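Local coordinates for protein probable LacI-family transcriptional regulator (Corynebacterium glutamicum ATCC 13032, PDB 3BIL) that probably acts as a DNA-binding transcription factor of the LacI family, recognising regulatory DNA sequences to control transcription, at residues 74-79 with 99-104; 151-156 with 194-199; 182-187 with 331-336; 242-247 with 270-275. One frame throughout, in Å; residues are numbered along the deposited sequence.

Interaction 1 (74-79 with 99-104)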
loop_
_atom_site.group_PDB
_atom_site.type_symbol
_atom_site.label_atom_id
_atom_site.label_comp_id
_atom_site.label_asym_id
_atom_site.label_seq_id
_atom_site.Cartn_x
_atom_site.Cartn_y
_atom_site.Cartn_z
ATOM N N PRO A 74 10.815 2.895 6.445
ATOM C CA PRO A 74 11.612 1.917 5.693
ATOM C C PRO A 74 11.020 1.487 4.360
ATOM O O PRO A 74 11.717 0.933 3.504
ATOM C CB PRO A 74 11.640 0.718 6.626
ATOM C CG PRO A 74 10.427 0.819 7.395
ATOM C CD PRO A 74 10.235 2.281 7.644
ATOM N N SER A 75 9.736 1.718 4.183
ATOM C CA SER A 75 9.057 1.187 3.008
ATOM C C SER A 75 7.735 1.924 2.860
ATOM O O SER A 75 7.167 2.393 3.855
ATOM C CB SER A 75 8.815 -0.321 3.196
ATOM O OG SER A 75 7.793 -0.814 2.351
ATOM N N LEU A 76 7.276 2.021 1.617
ATOM C CA LEU A 76 5.996 2.657 1.293
ATOM C C LEU A 76 5.022 1.667 0.653
ATOM O O LEU A 76 3.806 1.845 0.752
ATOM C CB LEU A 76 6.187 3.935 0.432
ATOM C CG LEU A 76 6.855 5.144 1.132
ATOM C CD1 LEU A 76 7.275 6.232 0.132
ATOM C CD2 LEU A 76 5.958 5.748 2.203
ATOM N N ILE A 77 5.547 0.622 0.016
ATOM C CA ILE A 77 4.691 -0.490 -0.406
ATOM C C ILE A 77 4.193 -1.305 0.793
ATOM O O ILE A 77 3.218 -2.032 0.678
ATOM C CB ILE A 77 5.306 -1.409 -1.531
ATOM C CG1 ILE A 77 6.565 -2.138 -1.071
ATOM C CG2 ILE A 77 5.599 -0.614 -2.818
ATOM C CD1 ILE A 77 6.932 -3.353 -1.969
ATOM N N ASN A 78 4.854 -1.197 1.942
ATOM C CA ASN A 78 4.221 -1.642 3.170
ATOM C C ASN A 78 3.004 -0.748 3.484
ATOM O O ASN A 78 3.113 0.486 3.663
ATOM C CB ASN A 78 5.196 -1.682 4.342
ATOM C CG ASN A 78 4.710 -2.585 5.482
ATOM O OD1 ASN A 78 3.578 -2.479 5.942
ATOM N ND2 ASN A 78 5.581 -3.470 5.943
ATOM N N HIS A 79 1.837 -1.378 3.515
ATOM C CA HIS A 79 0.622 -0.647 3.678
ATOM C C HIS A 79 0.595 -0.068 5.072
ATOM O O HIS A 79 -0.001 0.985 5.293
ATOM C CB HIS A 79 -0.577 -1.547 3.432
ATOM C CG HIS A 79 -1.869 -0.982 3.931
ATOM N ND1 HIS A 79 -2.381 -1.282 5.179
ATOM C CD2 HIS A 79 -2.756 -0.138 3.352
ATOM C CE1 HIS A 79 -3.533 -0.655 5.341
ATOM N NE2 HIS A 79 -3.779 0.053 4.251
ATOM N N THR A 99 4.629 18.292 5.716
ATOM C CA THR A 99 5.231 16.955 5.795
ATOM C C THR A 99 5.981 16.547 4.518
ATOM O O THR A 99 5.397 16.452 3.438
ATOM C CB THR A 99 4.143 15.874 6.120
ATOM O OG1 THR A 99 3.578 16.131 7.408
ATOM C CG2 THR A 99 4.714 14.456 6.096
ATOM N N ILE A 100 7.273 16.290 4.683
ATOM C CA ILE A 100 8.154 15.725 3.670
ATOM C C ILE A 100 8.477 14.274 4.065
ATOM O O ILE A 100 8.939 14.017 5.184
ATOM C CB ILE A 100 9.479 16.521 3.631
ATOM C CG1 ILE A 100 9.217 18.028 3.660
ATOM C CG2 ILE A 100 10.320 16.142 2.436
ATOM C CD1 ILE A 100 8.417 18.585 2.469
ATOM N N ILE A 101 8.241 13.331 3.163
ATOM C CA ILE A 101 8.413 11.922 3.490
ATOM C C ILE A 101 9.668 11.385 2.865
ATOM O O ILE A 101 10.001 11.749 1.745
ATOM C CB ILE A 101 7.202 11.052 2.993
ATOM C CG1 ILE A 101 5.869 11.590 3.531
ATOM C CG2 ILE A 101 7.369 9.570 3.380
ATOM C CD1 ILE A 101 5.004 12.169 2.473
ATOM N N THR A 102 10.364 10.498 3.569
ATOM C CA THR A 102 11.403 9.703 2.898
ATOM C C THR A 102 11.344 8.193 3.165
ATOM O O THR A 102 10.801 7.732 4.162
ATOM C CB THR A 102 12.876 10.194 3.148
ATOM O OG1 THR A 102 13.482 9.414 4.194
ATOM C CG2 THR A 102 12.966 11.699 3.463
ATOM N N ASN A 103 11.982 7.449 2.274
ATOM C CA ASN A 103 11.870 6.030 2.215
ATOM C C ASN A 103 13.268 5.460 2.185
ATOM O O ASN A 103 13.997 5.688 1.236
ATOM C CB ASN A 103 11.129 5.679 0.942
ATOM C CG ASN A 103 10.960 4.190 0.753
ATOM O OD1 ASN A 103 11.409 3.381 1.562
ATOM N ND2 ASN A 103 10.292 3.816 -0.324
ATOM N N SER A 104 13.643 4.709 3.219
ATOM C CA SER A 104 15.020 4.219 3.363
ATOM C C SER A 104 15.314 2.869 2.722
ATOM O O SER A 104 16.477 2.452 2.687
ATOM C CB SER A 104 15.421 4.175 4.834
ATOM O OG SER A 104 14.854 3.069 5.524
#

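Interaction 2 (151-156 with 194-199)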
loop_
_atom_site.group_PDB
_atom_site.type_symbol
_atom_site.label_atom_id
_atom_site.label_comp_id
_atom_site.label_asym_id
_atom_site.label_seq_id
_atom_site.Cartn_x
_atom_site.Cartn_y
_atom_site.Cartn_z
ATOM N N VAL A 151 9.591 5.896 15.905
ATOM C CA VAL A 151 8.304 5.195 15.892
ATOM C C VAL A 151 8.423 3.768 15.431
ATOM O O VAL A 151 9.244 3.454 14.541
ATOM C CB VAL A 151 7.250 5.869 14.966
ATOM C CG1 VAL A 151 6.461 6.847 15.723
ATOM C CG2 VAL A 151 7.899 6.525 13.751
ATOM N N ASP A 152 7.553 2.918 15.990
ATOM C CA ASP A 152 7.471 1.498 15.620
ATOM C C ASP A 152 8.695 0.647 16.044
ATOM O O ASP A 152 8.514 -0.382 16.673
ATOM C CB ASP A 152 7.193 1.329 14.114
ATOM C CG ASP A 152 6.606 -0.022 13.783
ATOM O OD1 ASP A 152 7.187 -0.706 12.923
ATOM O OD2 ASP A 152 5.560 -0.396 14.386
ATOM N N ARG A 153 9.910 1.085 15.702
ATOM C CA ARG A 153 11.151 0.401 16.071
ATOM C C ARG A 153 11.956 1.186 17.087
ATOM O O ARG A 153 11.985 2.412 17.058
ATOM C CB ARG A 153 12.019 0.153 14.856
ATOM C CG ARG A 153 11.478 -0.881 13.965
ATOM C CD ARG A 153 12.392 -1.085 12.785
ATOM N NE ARG A 153 11.731 -1.876 11.747
ATOM C CZ ARG A 153 12.103 -1.915 10.471
ATOM N NH1 ARG A 153 13.157 -1.218 10.055
ATOM N NH2 ARG A 153 11.419 -2.657 9.607
ATOM N N GLU A 154 12.628 0.455 17.968
ATOM C CA GLU A 154 13.357 1.015 19.101
ATOM C C GLU A 154 14.865 0.854 18.891
ATOM O O GLU A 154 15.326 -0.181 18.395
ATOM C CB GLU A 154 12.965 0.282 20.396
ATOM C CG GLU A 154 11.902 0.945 21.265
ATOM C CD GLU A 154 12.159 0.775 22.791
ATOM O OE1 GLU A 154 11.325 1.239 23.610
ATOM O OE2 GLU A 154 13.188 0.184 23.186
ATOM N N LEU A 155 15.630 1.876 19.279
ATOM C CA LEU A 155 17.089 1.776 19.320
ATOM C C LEU A 155 17.483 0.751 20.365
ATOM O O LEU A 155 16.948 0.780 21.471
ATOM C CB LEU A 155 17.714 3.121 19.670
ATOM C CG LEU A 155 17.822 4.233 18.622
ATOM C CD1 LEU A 155 18.525 5.423 19.262
ATOM C CD2 LEU A 155 18.550 3.778 17.358
ATOM N N PRO A 156 18.429 -0.151 20.022
ATOM C CA PRO A 156 18.698 -1.313 20.876
ATOM C C PRO A 156 19.325 -1.008 22.245
ATOM O O PRO A 156 19.419 -1.927 23.058
ATOM C CB PRO A 156 19.640 -2.174 20.021
ATOM C CG PRO A 156 20.314 -1.209 19.110
ATOM C CD PRO A 156 19.303 -0.133 18.830
ATOM N N MET A 194 15.354 -10.497 12.399
ATOM C CA MET A 194 15.803 -10.526 13.792
ATOM C C MET A 194 16.706 -9.351 14.161
ATOM O O MET A 194 17.102 -9.193 15.325
ATOM C CB MET A 194 16.408 -11.884 14.137
ATOM C CG MET A 194 15.330 -13.003 14.183
ATOM S SD MET A 194 14.157 -12.748 15.537
ATOM C CE MET A 194 15.304 -12.846 16.916
ATOM N N ASP A 195 16.997 -8.520 13.159
ATOM C CA ASP A 195 17.744 -7.271 13.347
ATOM C C ASP A 195 16.845 -6.053 13.669
ATOM O O ASP A 195 17.328 -4.914 13.741
ATOM C CB ASP A 195 18.610 -6.982 12.113
ATOM C CG ASP A 195 17.783 -6.826 10.839
ATOM O OD1 ASP A 195 16.709 -6.188 10.896
ATOM O OD2 ASP A 195 18.205 -7.338 9.776
ATOM N N THR A 196 15.543 -6.294 13.844
ATOM C CA THR A 196 14.607 -5.242 14.269
ATOM C C THR A 196 14.107 -5.516 15.683
ATOM O O THR A 196 13.934 -6.670 16.079
ATOM C CB THR A 196 13.428 -5.014 13.245
ATOM O OG1 THR A 196 12.800 -6.258 12.882
ATOM C CG2 THR A 196 13.955 -4.375 11.988
ATOM N N SER A 197 13.904 -4.463 16.464
ATOM C CA SER A 197 13.354 -4.617 17.801
ATOM C C SER A 197 11.996 -5.310 17.676
ATOM O O SER A 197 11.609 -6.159 18.478
ATOM C CB SER A 197 13.215 -3.247 18.474
ATOM O OG SER A 197 12.587 -2.308 17.608
ATOM N N THR A 198 11.298 -4.922 16.631
ATOM C CA THR A 198 10.047 -5.499 16.198
ATOM C C THR A 198 10.157 -7.029 16.028
ATOM O O THR A 198 9.453 -7.801 16.704
ATOM C CB THR A 198 9.605 -4.682 14.950
ATOM O OG1 THR A 198 8.675 -3.676 15.373
ATOM C CG2 THR A 198 9.044 -5.518 13.815
ATOM N N GLY A 199 11.057 -7.483 15.165
ATOM C CA GLY A 199 11.199 -8.917 14.925
ATOM C C GLY A 199 11.479 -9.748 16.175
ATOM O O GLY A 199 10.996 -10.876 16.295
#

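Interaction 3 (182-187 with 331-336)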
loop_
_atom_site.group_PDB
_atom_site.type_symbol
_atom_site.label_atom_id
_atom_site.label_comp_id
_atom_site.label_asym_id
_atom_site.label_seq_id
_atom_site.Cartn_x
_atom_site.Cartn_y
_atom_site.Cartn_z
ATOM N N ASN A 182 -8.800 -23.525 20.540
ATOM C CA ASN A 182 -9.323 -24.171 19.345
ATOM C C ASN A 182 -8.601 -25.444 18.910
ATOM O O ASN A 182 -8.936 -26.026 17.840
ATOM C CB ASN A 182 -9.349 -23.170 18.210
ATOM C CG ASN A 182 -10.561 -22.234 18.295
ATOM O OD1 ASN A 182 -11.678 -22.636 17.957
ATOM N ND2 ASN A 182 -10.337 -20.972 18.730
ATOM N N ASN A 183 -7.640 -25.892 19.743
ATOM C CA ASN A 183 -6.706 -26.971 19.374
ATOM C C ASN A 183 -6.146 -26.800 17.938
ATOM O O ASN A 183 -6.069 -27.748 17.180
ATOM C CB ASN A 183 -7.338 -28.368 19.543
ATOM C CG ASN A 183 -6.287 -29.506 19.465
ATOM O OD1 ASN A 183 -5.140 -29.335 19.914
ATOM N ND2 ASN A 183 -6.672 -30.653 18.884
ATOM N N ALA A 184 -5.761 -25.582 17.570
ATOM C CA ALA A 184 -5.421 -25.330 16.195
ATOM C C ALA A 184 -3.903 -25.417 16.145
ATOM O O ALA A 184 -3.221 -24.482 15.731
ATOM C CB ALA A 184 -5.932 -23.959 15.770
ATOM N N LEU A 185 -3.379 -26.554 16.602
ATOM C CA LEU A 185 -1.969 -26.711 16.811
ATOM C C LEU A 185 -1.484 -27.796 15.905
ATOM O O LEU A 185 -2.283 -28.687 15.570
ATOM C CB LEU A 185 -1.701 -27.151 18.249
ATOM C CG LEU A 185 -2.058 -26.290 19.451
ATOM C CD1 LEU A 185 -1.551 -27.050 20.730
ATOM C CD2 LEU A 185 -1.500 -24.819 19.363
ATOM N N PRO A 186 -0.160 -27.804 15.581
ATOM C CA PRO A 186 0.879 -26.836 15.965
ATOM C C PRO A 186 0.872 -25.543 15.186
ATOM O O PRO A 186 0.375 -25.488 14.053
ATOM C CB PRO A 186 2.221 -27.581 15.691
ATOM C CG PRO A 186 1.898 -28.727 14.876
ATOM C CD PRO A 186 0.402 -28.956 14.853
ATOM N N ILE A 187 1.485 -24.525 15.779
ATOM C CA ILE A 187 1.549 -23.234 15.189
ATOM C C ILE A 187 2.905 -23.053 14.502
ATOM O O ILE A 187 3.958 -23.286 15.105
ATOM C CB ILE A 187 1.340 -22.131 16.265
ATOM C CG1 ILE A 187 0.027 -22.364 17.025
ATOM C CG2 ILE A 187 1.392 -20.683 15.630
ATOM C CD1 ILE A 187 -0.119 -21.578 18.335
ATOM N N GLU A 331 -12.618 -14.744 10.854
ATOM C CA GLU A 331 -12.974 -16.157 10.629
ATOM C C GLU A 331 -11.901 -17.143 10.096
ATOM O O GLU A 331 -12.243 -18.122 9.428
ATOM C CB GLU A 331 -14.242 -16.246 9.786
ATOM C CG GLU A 331 -15.531 -16.326 10.618
ATOM C CD GLU A 331 -16.311 -15.003 10.693
ATOM O OE1 GLU A 331 -16.861 -14.702 11.792
ATOM O OE2 GLU A 331 -16.379 -14.283 9.656
ATOM N N SER A 332 -10.623 -16.921 10.413
ATOM C CA SER A 332 -9.548 -17.754 9.854
ATOM C C SER A 332 -8.943 -18.827 10.808
ATOM O O SER A 332 -7.844 -19.331 10.560
ATOM C CB SER A 332 -8.459 -16.855 9.284
ATOM O OG SER A 332 -8.037 -15.860 10.196
ATOM N N ILE A 333 -9.667 -19.176 11.877
ATOM C CA ILE A 333 -9.275 -20.211 12.819
ATOM C C ILE A 333 -10.300 -21.340 12.768
ATOM O O ILE A 333 -11.468 -21.119 13.051
ATOM C CB ILE A 333 -9.292 -19.686 14.270
ATOM C CG1 ILE A 333 -8.495 -18.378 14.437
ATOM C CG2 ILE A 333 -8.852 -20.776 15.242
ATOM C CD1 ILE A 333 -7.078 -18.440 14.015
ATOM N N ILE A 334 -9.855 -22.544 12.414
ATOM C CA ILE A 334 -10.672 -23.762 12.512
ATOM C C ILE A 334 -10.928 -24.150 13.963
ATOM O O ILE A 334 -10.070 -23.974 14.817
ATOM C CB ILE A 334 -9.955 -24.967 11.873
ATOM C CG1 ILE A 334 -9.661 -24.706 10.402
ATOM C CG2 ILE A 334 -10.809 -26.215 11.946
ATOM C CD1 ILE A 334 -8.288 -24.253 10.163
ATOM N N ASN A 335 -12.115 -24.681 14.242
ATOM C CA ASN A 335 -12.299 -25.448 15.465
ATOM C C ASN A 335 -12.143 -26.977 15.286
ATOM O O ASN A 335 -12.974 -27.626 14.634
ATOM C CB ASN A 335 -13.607 -25.116 16.165
ATOM C CG ASN A 335 -13.563 -25.508 17.624
ATOM O OD1 ASN A 335 -14.530 -26.012 18.191
ATOM N ND2 ASN A 335 -12.405 -25.317 18.232
ATOM N N SER A 336 -11.079 -27.532 15.886
ATOM C CA SER A 336 -10.797 -28.981 15.879
ATOM C C SER A 336 -11.323 -29.764 17.097
ATOM O O SER A 336 -11.152 -29.357 18.252
ATOM C CB SER A 336 -9.297 -29.216 15.717
ATOM O OG SER A 336 -8.886 -28.734 14.455
#

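Interaction 4 (242-247 with 270-275)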
loop_
_atom_site.group_PDB
_atom_site.type_symbol
_atom_site.label_atom_id
_atom_site.label_comp_id
_atom_site.label_asym_id
_atom_site.label_seq_id
_atom_site.Cartn_x
_atom_site.Cartn_y
_atom_site.Cartn_z
ATOM N N ALA A 242 2.757 -27.696 10.352
ATOM C CA ALA A 242 1.970 -26.557 10.907
ATOM C C ALA A 242 0.545 -26.652 10.478
ATOM O O ALA A 242 0.274 -26.958 9.326
ATOM C CB ALA A 242 2.556 -25.173 10.513
ATOM N N LYS A 243 -0.369 -26.458 11.425
ATOM C CA LYS A 243 -1.802 -26.394 11.133
ATOM C C LYS A 243 -2.305 -24.946 11.267
ATOM O O LYS A 243 -3.456 -24.648 10.954
ATOM C CB LYS A 243 -2.591 -27.410 11.985
ATOM C CG LYS A 243 -2.583 -28.807 11.345
ATOM C CD LYS A 243 -3.432 -29.853 12.057
ATOM C CE LYS A 243 -2.562 -30.652 13.081
ATOM N NZ LYS A 243 -2.766 -32.161 13.116
ATOM N N THR A 244 -1.406 -24.051 11.693
ATOM C CA THR A 244 -1.698 -22.643 11.807
ATOM C C THR A 244 -0.482 -21.851 11.353
ATOM O O THR A 244 0.664 -22.199 11.665
ATOM C CB THR A 244 -2.109 -22.244 13.262
ATOM O OG1 THR A 244 -3.448 -22.706 13.526
ATOM C CG2 THR A 244 -2.117 -20.701 13.476
ATOM N N LEU A 245 -0.715 -20.788 10.588
ATOM C CA LEU A 245 0.390 -19.957 10.190
ATOM C C LEU A 245 0.164 -18.601 10.832
ATOM O O LEU A 245 -0.913 -18.020 10.722
ATOM C CB LEU A 245 0.532 -19.918 8.664
ATOM C CG LEU A 245 0.835 -21.311 8.042
ATOM C CD1 LEU A 245 0.621 -21.377 6.482
ATOM C CD2 LEU A 245 2.244 -21.807 8.431
ATOM N N PHE A 246 1.174 -18.109 11.526
ATOM C CA PHE A 246 1.000 -16.975 12.372
ATOM C C PHE A 246 2.124 -16.046 11.925
ATOM O O PHE A 246 3.280 -16.201 12.267
ATOM C CB PHE A 246 1.039 -17.440 13.859
ATOM C CG PHE A 246 0.817 -16.338 14.909
ATOM C CD1 PHE A 246 0.208 -16.653 16.115
ATOM C CD2 PHE A 246 1.271 -15.052 14.731
ATOM C CE1 PHE A 246 0.038 -15.723 17.084
ATOM C CE2 PHE A 246 1.123 -14.120 15.690
ATOM C CZ PHE A 246 0.507 -14.439 16.879
ATOM N N ALA A 247 1.777 -15.092 11.088
ATOM C CA ALA A 247 2.775 -14.194 10.538
ATOM C C ALA A 247 3.038 -13.150 11.552
ATOM O O ALA A 247 2.148 -12.816 12.316
ATOM C CB ALA A 247 2.204 -13.546 9.327
ATOM N N ASP A 270 -9.006 -25.406 5.847
ATOM C CA ASP A 270 -7.996 -26.469 5.832
ATOM C C ASP A 270 -6.777 -26.117 6.671
ATOM O O ASP A 270 -5.994 -26.988 6.983
ATOM C CB ASP A 270 -7.538 -26.759 4.402
ATOM C CG ASP A 270 -8.633 -27.331 3.539
ATOM O OD1 ASP A 270 -9.245 -28.357 3.951
ATOM O OD2 ASP A 270 -8.876 -26.755 2.443
ATOM N N VAL A 271 -6.622 -24.843 7.028
ATOM C CA VAL A 271 -5.495 -24.390 7.815
ATOM C C VAL A 271 -5.950 -23.108 8.512
ATOM O O VAL A 271 -6.820 -22.410 7.979
ATOM C CB VAL A 271 -4.380 -24.019 6.871
ATOM C CG1 VAL A 271 -4.814 -22.774 5.987
ATOM C CG2 VAL A 271 -3.119 -23.727 7.604
ATOM N N SER A 272 -5.365 -22.769 9.662
ATOM C CA SER A 272 -5.689 -21.527 10.343
ATOM C C SER A 272 -4.649 -20.453 10.054
ATOM O O SER A 272 -3.482 -20.765 9.995
ATOM C CB SER A 272 -5.780 -21.726 11.871
ATOM O OG SER A 272 -6.808 -22.661 12.191
ATOM N N VAL A 273 -5.070 -19.182 9.933
ATOM C CA VAL A 273 -4.118 -18.086 9.776
ATOM C C VAL A 273 -4.340 -17.004 10.834
ATOM O O VAL A 273 -5.473 -16.662 11.143
ATOM C CB VAL A 273 -4.158 -17.474 8.339
ATOM C CG1 VAL A 273 -3.176 -16.292 8.190
ATOM C CG2 VAL A 273 -3.784 -18.519 7.341
ATOM N N ILE A 274 -3.240 -16.496 11.383
ATOM C CA ILE A 274 -3.241 -15.246 12.095
ATOM C C ILE A 274 -2.352 -14.265 11.347
ATOM O O ILE A 274 -1.176 -14.569 11.131
ATOM C CB ILE A 274 -2.689 -15.366 13.537
ATOM C CG1 ILE A 274 -3.379 -16.503 14.307
ATOM C CG2 ILE A 274 -2.837 -14.017 14.259
ATOM C CD1 ILE A 274 -4.816 -16.229 14.731
ATOM N N GLY A 275 -2.906 -13.098 10.972
ATOM C CA GLY A 275 -2.170 -12.125 10.182
ATOM C C GLY A 275 -1.709 -11.002 11.034
ATOM O O GLY A 275 -2.120 -10.890 12.163
#

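Interaction 1 (74-79 with 99-104)
Asn103 and Leu76 carry most of this contact, with Pro74 beside them, in a periplasmic-binding-protein-like domain. Residues 74-79 form the loop from strand 69-73 to helix 79-94, and residues 99-104 comprise the next parallel strand of the same beta-alpha-beta unit, 99-103, and the residue after it. CG of Asn103 stands anti to the backbone N (chi1 179°), which swings the amide across to the loop. There Leu76 CD1 rests 3.9 Å from Asn103 ND2 and a similar distance from Asn103 CB, so a methyl meets the nitrogen end of the amide. The other branch reaches back along the strand, Leu76 CD2 lying 4.2 Å from Ile101 CG2. Asn103 OD1 is 3.1 Å from Pro74 O, a meeting of two acceptors that cannot bond; OD1 instead accepts from Asn105 N. The strand is the outermost of the sheet within this chain and faces the second subunit, whose Val85 packs on Leu76 and whose Gln89 donates to Asn103 O. Within the loop, Ser75 OG accepts from Asn78 N (3.0 Å, 155°), an ST motif. At the strand's end, Ser104 OG sits 3.4 Å from Pro74 CA.

Interaction 2 (151-156 with 194-199)
Arg153 and Ser197 bring the backbones nearest, their CA atoms 5.7 Å apart, where the loop after strand 148-151 meets the first turn of helix 197-212. In the periplasmic-binding-protein fold these belong to the two subdomains, so the contact lies at the cleft between them, the region where relatives bind their effectors. The loop turns sharply at Asp152, whose positive phi (69°) and the bond from Arg153 N to Val151 O define a gamma turn. Just beyond it, Glu154 N donates to Ser197 OG at 2.8 Å with a virtually straight N-H...O angle of 178°. Ser197 OG also lies 3.4 Å from Arg153 CA, so the hydroxyl sits snugly against the chain it grips. Arg153, extended from CG to NE, slants across Thr196, with its guanidinium beneath CG2, which stands 3.3 Å above the guanidinium plane, over its centre. The arginine's charge is met elsewhere, NH1 forming a salt bridge with Glu106. Thr198 approaches from the next position, OG1 3.5 Å from Asp152 O, a looser encounter. Thr196 is the N-cap of the helix, and it has a hydrogen bond to Pro193 O besides its cap. Its chi1 of 50° turns OG1 back over the main chain, toward the helix's first turn, where it accepts from Gly199 N at 3.1 Å.

Interaction 3 (182-187 with 331-336)
Asn182 meets Ile333, Asn335 and Ser336 in this surface contact, where the end of helix 169-181 lies against the last modelled residues of the chain. The helix closes with a Schellman motif: Asn183 is its C-prime residue with positive phi, Ala184 N bonds to Leu179 O and Asn183 N to Ala180 O. Among polar contacts, the backbone joins the segments by one hydrogen bond, from Ser336 N to Asn182 O, long at 3.3 Å but fairly straight at 165°. Ser336 is poorly ordered, so this link is probably mobile. The two asparagine amides meet with their planes nearly perpendicular, 88° apart, and Asn182 OD1 is 2.8 Å from Asn335 ND2. Asn335 CG is anti to its own N (chi1 -159°), which turns the amide back over Asn182. The other end of the Asn182 amide is anchored within the helix, ND2 donating to Leu178 O. Apolar packing comes from Ile333, whose CG2 branch touches Asn182 CG at 3.8 Å, the two side chains crossing at about a right angle. The same methyl approaches Ala184 CB at 4.4 Å, and Ile333 also reaches Leu179 of the helix. Between the polar and apolar groups, Ile334 O lies 3.6 Å from Asn182 CB.

Interaction 4 (242-247 with 270-275)
Lys243 and Ser272 begin a regular parallel pairing of strands 244-247 and 272-275, whose axes run 4.6 Å apart with an angle of 7° between their directions. Four backbone hydrogen bonds join them: Ser272 N to Lys243 O at 3.0 Å, Leu245 N to Ser272 O at 2.8 Å, Ile274 N to Leu245 O at 2.9 Å and Ala247 N to Ile274 O at 3.0 Å. Leu245 thus bridges Ser272 and Ile274, which flank its register partner Val273; Ser272 and Ile274 in turn each use both N and O. Val273 CA lies 3.3 Å from Leu245 O in a CA-H...O contact.

The side chains meet chiefly on the face bearing Thr244, Phe246, Ser272 and Ile274. With CG of Phe246 anti to its N (chi1 -178°), the ring lies flat against its cross-strand neighbour: Ile274 CG2 stands 4.1 Å from the ring centroid, 5° off the normal, a CH-pi contact. Tyr189 meets Phe246 edge-to-face. The hydroxyls of this buried face are satisfied beyond the pair, Thr244 OG1 by Ala184 O and Ser272 OG by Ile334 N, which ties the strand starts to two loops.

Together with helix 250-262 the strands form a beta-alpha-beta unit. Leu245 and Val273 look to the opposite face, where that helix supplies Val256, and helix 227-239 adds Leu237 and Leu238 around Leu245. Helix 169-181 packs through Leu179 on Thr244, Phe246 and Ile274. Within the sheet, strand 187-190 lies beyond 244-247, and strand 291-293 beyond 272-276.

How the interactions relate
Interaction 1 closes first along the chain; interaction 2 opens at 151-156 but closes at 194-199, after 182-187 has opened interaction 3, so their segments alternate. The centres of interactions 1 and 2 are about 17 Å apart, and they touch where Pro74 CB packs 4.2 Å from Arg153 NH1. Interactions 3 and 4 are about 8 Å apart between centres, and 242-247 and 270-275 both fall between the two segments of interaction 3. Centre to centre, interaction 1 lies about 35 Å from interaction 3 and 29 Å from interaction 4, across the chain's centre; interactions 1 and 4 each belong to the central sheet of a different subdomain. Interaction 2 joins the two subdomains, consistent with hinged closure round an effector.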